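Local atomic coordinates of Lmo2125 protein (Listeria monocytogenes serovar 1/2a, PDB entry 5TU0), a protein that binds maltose and, as a membrane-anchored solute-binding lipoprotein, probably delivers it to a sugar transporter in the cell membrane. Residues K9-S14 against P62-S67; G28-D33 against Q289-Y294. The protein carries 2 engineered substitutions. All blocks are in the same frame, centred on the assembly; numbering follows the deposited sequence.

How the contacts relate
Both contacts belong to the same lobe of this solute-binding protein and meet on helix 285-295, their centres about 12 Å apart. Contact 1 joins strands 10-15 and 64-68; contact 2 holds helix 17-34, which follows strand 10-15 directly, against helix 285-295. Trp291 connects them: one edge of its ring system serves contact 2, while Leu11 CD2 packs on Trp291 CB at 3.7 Å and Val64 also packs on Trp291. In contact 1 the side chain of Met66 is about 11 Å from a glucose unit of the bound maltose, whose pocket includes Asp70, Glu114, Tyr164 and Trp241. A tartronate lies about 7 Å from the side chain of Asp63 and about 8 Å from that of Lys290.

Contact 1. Residues K9-S14 against P62-S67; sequences KTLTVS and PDVMMS
With CG of Asp63 set beside its own backbone N (chi1 -64°), the carboxylate reaches the edge of strand 10-14 and accepts a hydrogen bond from the Thr12 amide; Leu11, its CG anti to the backbone N (chi1 -176°), lays CD1 against Asp63 CB, 3.6 Å away. The Thr12 N to Asp63 OD2 bond, 2.8 Å, is almost straight at 174° and uses the anti lone pair, leaving OD1 for Ser282 and Asn284. Thr12 O is gripped twice, by Val64 N at 3.1 Å and more weakly by Asp63 N, whose bond is bent. Ser14 N then donates to Val64 O at 3.0 Å, so that Val13 and Val64 form a single parallel bridge. It couples strand 10-14, whose backbone also pairs with strand 37-42, to strand 64-67, a pairing in keeping with the parallel beta-alpha-beta core of periplasmic binding protein lobes. Past the bridge the direct backbone bonding ends: Met65 CA makes a CA-H...O contact with Ser14 O, and a water donates to that same oxygen while accepting a hydrogen bond from Met66 N. On one side of the bridge, in the Val64 conformer given, Val13 CG2 meets Val64 CG2, with Trp291 and Leu11 close by. On the other, Ser14 CB rests 3.6 Å from Pro62 CB, with the methyl of Thr12, CG2, lying across the same proline.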
loop_
_atom_site.group_PDB
_atom_site.type_symbol
_atom_site.label_atom_id
_atom_site.label_comp_id
_atom_site.label_asym_id
_atom_site.label_seq_id
_atom_site.Cartn_x
_atom_site.Cartn_y
_atom_site.Cartn_z
ATOM N N LYS A 9 -34.182 1.911 14.569
ATOM C CA LYS A 9 -32.855 1.244 14.462
ATOM C C LYS A 9 -31.555 2.055 14.628
ATOM O O LYS A 9 -31.527 3.272 14.492
ATOM C CB LYS A 9 -32.806 0.463 13.144
ATOM C CG LYS A 9 -32.965 1.348 11.917
ATOM C CD LYS A 9 -33.254 0.578 10.635
ATOM C CE LYS A 9 -34.673 0.044 10.589
ATOM N NZ LYS A 9 -34.954 -0.624 9.290
ATOM N N THR A 10 -30.474 1.337 14.917
ATOM C CA THR A 10 -29.166 1.951 15.173
ATOM C C THR A 10 -28.020 1.161 14.498
ATOM O O THR A 10 -28.157 -0.040 14.230
ATOM C CB THR A 10 -28.942 2.122 16.699
ATOM O OG1 THR A 10 -27.683 2.780 16.957
ATOM C CG2 THR A 10 -29.001 0.773 17.419
ATOM N N LEU A 11 -26.914 1.860 14.220
ATOM C CA LEU A 11 -25.749 1.303 13.526
ATOM C C LEU A 11 -24.463 1.756 14.228
ATOM O O LEU A 11 -24.271 2.947 14.463
ATOM C CB LEU A 11 -25.719 1.815 12.087
ATOM C CG LEU A 11 -24.602 1.256 11.194
ATOM C CD1 LEU A 11 -24.953 -0.153 10.745
ATOM C CD2 LEU A 11 -24.358 2.153 9.995
ATOM N N THR A 12 -23.581 0.814 14.563
ATOM C CA THR A 12 -22.323 1.171 15.218
ATOM C C THR A 12 -21.167 1.171 14.216
ATOM O O THR A 12 -20.853 0.137 13.587
ATOM C CB THR A 12 -22.030 0.267 16.424
ATOM O OG1 THR A 12 -23.093 0.404 17.373
ATOM C CG2 THR A 12 -20.733 0.666 17.091
ATOM N N VAL A 13 -20.519 2.333 14.100
ATOM C CA VAL A 13 -19.441 2.547 13.136
ATOM C C VAL A 13 -18.175 2.741 13.930
ATOM O O VAL A 13 -18.111 3.652 14.745
ATOM C CB VAL A 13 -19.720 3.806 12.281
ATOM C CG1 VAL A 13 -18.555 4.124 11.334
ATOM C CG2 VAL A 13 -21.024 3.639 11.521
ATOM N N SER A 14 -17.195 1.853 13.731
ATOM C CA SER A 14 -15.922 1.937 14.431
ATOM C C SER A 14 -14.806 2.359 13.493
ATOM O O SER A 14 -14.571 1.725 12.456
ATOM C CB SER A 14 -15.557 0.605 15.092
ATOM O OG SER A 14 -14.395 0.742 15.907
ATOM N N PRO A 62 -18.579 -3.920 16.499
ATOM C CA PRO A 62 -19.266 -2.882 15.722
ATOM C C PRO A 62 -19.894 -3.490 14.463
ATOM O O PRO A 62 -19.511 -4.590 14.042
ATOM C CB PRO A 62 -18.119 -1.926 15.336
ATOM C CG PRO A 62 -16.922 -2.802 15.304
ATOM C CD PRO A 62 -17.113 -3.743 16.445
ATOM N N ASP A 63 -20.859 -2.787 13.872
ATOM C CA ASP A 63 -21.496 -3.252 12.646
ATOM C C ASP A 63 -20.642 -3.031 11.425
ATOM O O ASP A 63 -20.600 -3.891 10.528
ATOM C CB ASP A 63 -22.810 -2.522 12.431
ATOM C CG ASP A 63 -23.807 -2.816 13.510
ATOM O OD1 ASP A 63 -24.164 -3.999 13.661
ATOM O OD2 ASP A 63 -24.245 -1.857 14.181
ATOM N N VAL A 64 -19.979 -1.873 11.354
ATOM C CA VAL A 64 -19.108 -1.557 10.226
ATOM C C VAL A 64 -17.797 -0.962 10.726
ATOM O O VAL A 64 -17.739 -0.342 11.789
ATOM C CB VAL A 64 -19.754 -0.580 9.220
ATOM C CG1 VAL A 64 -20.964 -1.216 8.539
ATOM C CG2 VAL A 64 -20.137 0.712 9.908
ATOM N N MET A 65 -16.743 -1.189 9.953
ATOM C CA MET A 65 -15.413 -0.705 10.280
ATOM C C MET A 65 -14.593 -0.663 8.992
ATOM O O MET A 65 -15.109 -0.940 7.923
ATOM C CB MET A 65 -14.797 -1.626 11.338
ATOM C CG MET A 65 -14.504 -3.041 10.847
ATOM S SD MET A 65 -14.964 -4.346 12.017
ATOM C CE MET A 65 -16.710 -4.371 11.629
ATOM N N MET A 66 -13.324 -0.315 9.091
ATOM C CA MET A 66 -12.469 -0.284 7.928
ATOM C C MET A 66 -11.397 -1.355 8.053
ATOM O O MET A 66 -11.140 -1.886 9.143
ATOM C CB MET A 66 -11.830 1.098 7.779
ATOM C CG MET A 66 -12.842 2.227 7.591
ATOM S SD MET A 66 -12.075 3.868 7.635
ATOM C CE MET A 66 -10.920 3.729 6.301
ATOM N N SER A 67 -10.772 -1.672 6.923
ATOM C CA SER A 67 -9.676 -2.617 6.888
ATOM C C SER A 67 -8.768 -2.317 5.711
ATOM O O SER A 67 -9.238 -1.883 4.653
ATOM C CB SER A 67 -10.195 -4.050 6.758
ATOM O OG SER A 67 -9.123 -4.981 6.599
HETATM O O HOH W 1 -12.189 0.777 11.536
#

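Contact 2. Residues G28-D33 against Q289-Y294; sequences GDFEKD and QKWLDY
Phe30 projects from helix 28-33 between Trp291 and Tyr294, which stand about one helical turn apart on helix 289-294. Trp291 brings the edge of its six-membered ring over the centre of one Phe30 face, a T-shaped pair with centroids 5.0 Å apart and planes at 84°; Trp291 CE3 comes within 3.6 Å of Phe30 CD2. The Tyr294 ring is turned obliquely to that of Phe30 and instead receives Phe30 CB over its face, a CH-pi contact 3.8 Å from the ring centroid. The far edge of Phe30 meets backbone, with CE1 lying 3.6 Å from Lys290 C. All three aromatic side chains hold CG anti to the backbone N, and for Phe30 (chi1 179°) this extends the ring across the gap between the segment axes, 11.2 Å apart at closest approach. Farther out, Tyr294 OH passes Asp29 CB at 3.5 Å and is hydrogen-bonded to Ile26 O, which ties the end of the tyrosine to the partner helix. Trp291 also makes an edge-to-face pair with Trp276 of strand 272-278. Segments 28-33 and 289-294 run at 135° to each other, and the aromatic cluster of Phe30, Trp291 and Tyr294 bridges them. The contact is therefore probably held mainly by dispersion and by weak electrostatics of C-H groups against ring faces, with the phenol bond to Ile26 O adding a polar tie beside the apolar core.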
loop_
_atom_site.group_PDB
_atom_site.type_symbol
_atom_site.label_atom_id
_atom_site.label_comp_id
_atom_site.label_asym_id
_atom_site.label_seq_id
_atom_site.Cartn_x
_atom_site.Cartn_y
_atom_site.Cartn_z
ATOM N N GLY A 28 -24.794 12.609 9.893
ATOM C CA GLY A 28 -26.092 13.279 9.988
ATOM C C GLY A 28 -27.040 13.048 8.824
ATOM O O GLY A 28 -28.207 12.699 9.025
ATOM N N ASP A 29 -26.549 13.248 7.608
ATOM C CA ASP A 29 -27.396 13.094 6.417
ATOM C C ASP A 29 -27.828 11.632 6.203
ATOM O O ASP A 29 -28.942 11.369 5.726
ATOM C CB ASP A 29 -26.717 13.695 5.193
ATOM C CG ASP A 29 -26.577 15.202 5.292
ATOM O OD1 ASP A 29 -27.482 15.858 5.838
ATOM O OD2 ASP A 29 -25.569 15.738 4.810
ATOM N N PHE A 30 -26.965 10.702 6.614
ATOM C CA PHE A 30 -27.296 9.279 6.556
ATOM C C PHE A 30 -28.396 8.956 7.572
ATOM O O PHE A 30 -29.352 8.237 7.257
ATOM C CB PHE A 30 -26.067 8.430 6.833
ATOM C CG PHE A 30 -26.336 6.964 6.807
ATOM C CD1 PHE A 30 -26.326 6.274 5.598
ATOM C CD2 PHE A 30 -26.596 6.268 7.978
ATOM C CE1 PHE A 30 -26.570 4.903 5.553
ATOM C CE2 PHE A 30 -26.854 4.902 7.946
ATOM C CZ PHE A 30 -26.831 4.216 6.735
ATOM N N GLU A 31 -28.246 9.475 8.789
ATOM C CA GLU A 31 -29.259 9.292 9.843
ATOM C C GLU A 31 -30.642 9.756 9.383
ATOM O O GLU A 31 -31.632 9.039 9.543
ATOM C CB GLU A 31 -28.867 10.049 11.105
ATOM C CG GLU A 31 -27.655 9.452 11.811
ATOM C CD GLU A 31 -27.257 10.208 13.059
ATOM O OE1 GLU A 31 -27.502 11.439 13.149
ATOM O OE2 GLU A 31 -26.686 9.561 13.957
ATOM N N LYS A 32 -30.688 10.956 8.816
ATOM C CA LYS A 32 -31.937 11.549 8.307
ATOM C C LYS A 32 -32.521 10.773 7.137
ATOM O O LYS A 32 -33.741 10.621 7.013
ATOM C CB LYS A 32 -31.669 12.972 7.812
ATOM C CG LYS A 32 -31.267 13.959 8.877
ATOM C CD LYS A 32 -32.460 14.376 9.685
ATOM C CE LYS A 32 -32.081 15.387 10.739
ATOM N NZ LYS A 32 -33.328 15.910 11.356
ATOM N N ASP A 33 -31.641 10.318 6.253
ATOM C CA ASP A 33 -32.070 9.635 5.050
ATOM C C ASP A 33 -32.608 8.236 5.336
ATOM O O ASP A 33 -33.414 7.731 4.571
ATOM C CB ASP A 33 -30.902 9.554 4.058
ATOM C CG ASP A 33 -31.342 9.218 2.646
ATOM O OD1 ASP A 33 -32.394 9.731 2.213
ATOM O OD2 ASP A 33 -30.595 8.481 1.957
ATOM N N GLN A 289 -25.210 -2.157 4.823
ATOM C CA GLN A 289 -25.042 -2.129 3.355
ATOM C C GLN A 289 -25.309 -0.709 2.845
ATOM O O GLN A 289 -24.562 -0.180 2.003
ATOM C CB GLN A 289 -25.984 -3.116 2.661
ATOM C CG GLN A 289 -25.929 -3.055 1.137
ATOM C CD GLN A 289 -24.601 -3.531 0.579
ATOM O OE1 GLN A 289 -24.242 -4.702 0.734
ATOM N NE2 GLN A 289 -23.867 -2.639 -0.098
ATOM N N LYS A 290 -26.369 -0.094 3.372
ATOM C CA LYS A 290 -26.704 1.271 3.006
ATOM C C LYS A 290 -25.551 2.210 3.404
ATOM O O LYS A 290 -25.208 3.090 2.646
ATOM C CB LYS A 290 -28.037 1.696 3.607
ATOM C CG LYS A 290 -29.235 0.946 3.005
ATOM C CD LYS A 290 -30.519 1.349 3.701
ATOM C CE LYS A 290 -31.763 0.723 3.077
ATOM N NZ LYS A 290 -31.798 -0.759 3.232
ATOM N N TRP A 291 -24.929 1.973 4.551
ATOM C CA TRP A 291 -23.775 2.789 4.992
ATOM C C TRP A 291 -22.604 2.687 4.021
ATOM O O TRP A 291 -22.007 3.691 3.674
ATOM C CB TRP A 291 -23.314 2.417 6.409
ATOM C CG TRP A 291 -22.099 3.190 6.831
ATOM C CD1 TRP A 291 -20.799 2.780 6.754
ATOM C CD2 TRP A 291 -22.068 4.526 7.329
ATOM N NE1 TRP A 291 -19.959 3.770 7.194
ATOM C CE2 TRP A 291 -20.719 4.858 7.553
ATOM C CE3 TRP A 291 -23.054 5.479 7.608
ATOM C CZ2 TRP A 291 -20.330 6.101 8.063
ATOM C CZ3 TRP A 291 -22.667 6.717 8.119
ATOM C CH2 TRP A 291 -21.310 7.014 8.336
ATOM N N LEU A 292 -22.266 1.470 3.598
ATOM C CA LEU A 292 -21.183 1.301 2.633
ATOM C C LEU A 292 -21.440 2.083 1.331
ATOM O O LEU A 292 -20.528 2.729 0.796
ATOM C CB LEU A 292 -20.918 -0.183 2.333
ATOM C CG LEU A 292 -19.862 -0.889 3.195
ATOM C CD1 LEU A 292 -20.179 -0.795 4.680
ATOM C CD2 LEU A 292 -19.689 -2.345 2.777
ATOM N N ASP A 293 -22.678 2.011 0.835
ATOM C CA ASP A 293 -23.087 2.704 -0.401
ATOM C C ASP A 293 -23.062 4.216 -0.216
ATOM O O ASP A 293 -22.776 4.960 -1.164
ATOM C CB ASP A 293 -24.498 2.268 -0.840
ATOM C CG ASP A 293 -24.553 0.805 -1.302
ATOM O OD1 ASP A 293 -23.486 0.192 -1.531
ATOM O OD2 ASP A 293 -25.674 0.267 -1.435
ATOM N N TYR A 294 -23.415 4.661 0.986
ATOM C CA TYR A 294 -23.364 6.080 1.335
ATOM C C TYR A 294 -21.917 6.608 1.425
ATOM O O TYR A 294 -21.526 7.550 0.712
ATOM C CB TYR A 294 -24.052 6.292 2.686
ATOM C CG TYR A 294 -23.995 7.702 3.234
ATOM C CD1 TYR A 294 -24.856 8.682 2.762
ATOM C CD2 TYR A 294 -23.108 8.047 4.256
ATOM C CE1 TYR A 294 -24.822 9.981 3.272
ATOM C CE2 TYR A 294 -23.069 9.349 4.768
ATOM C CZ TYR A 294 -23.935 10.309 4.267
ATOM O OH TYR A 294 -23.924 11.609 4.742
#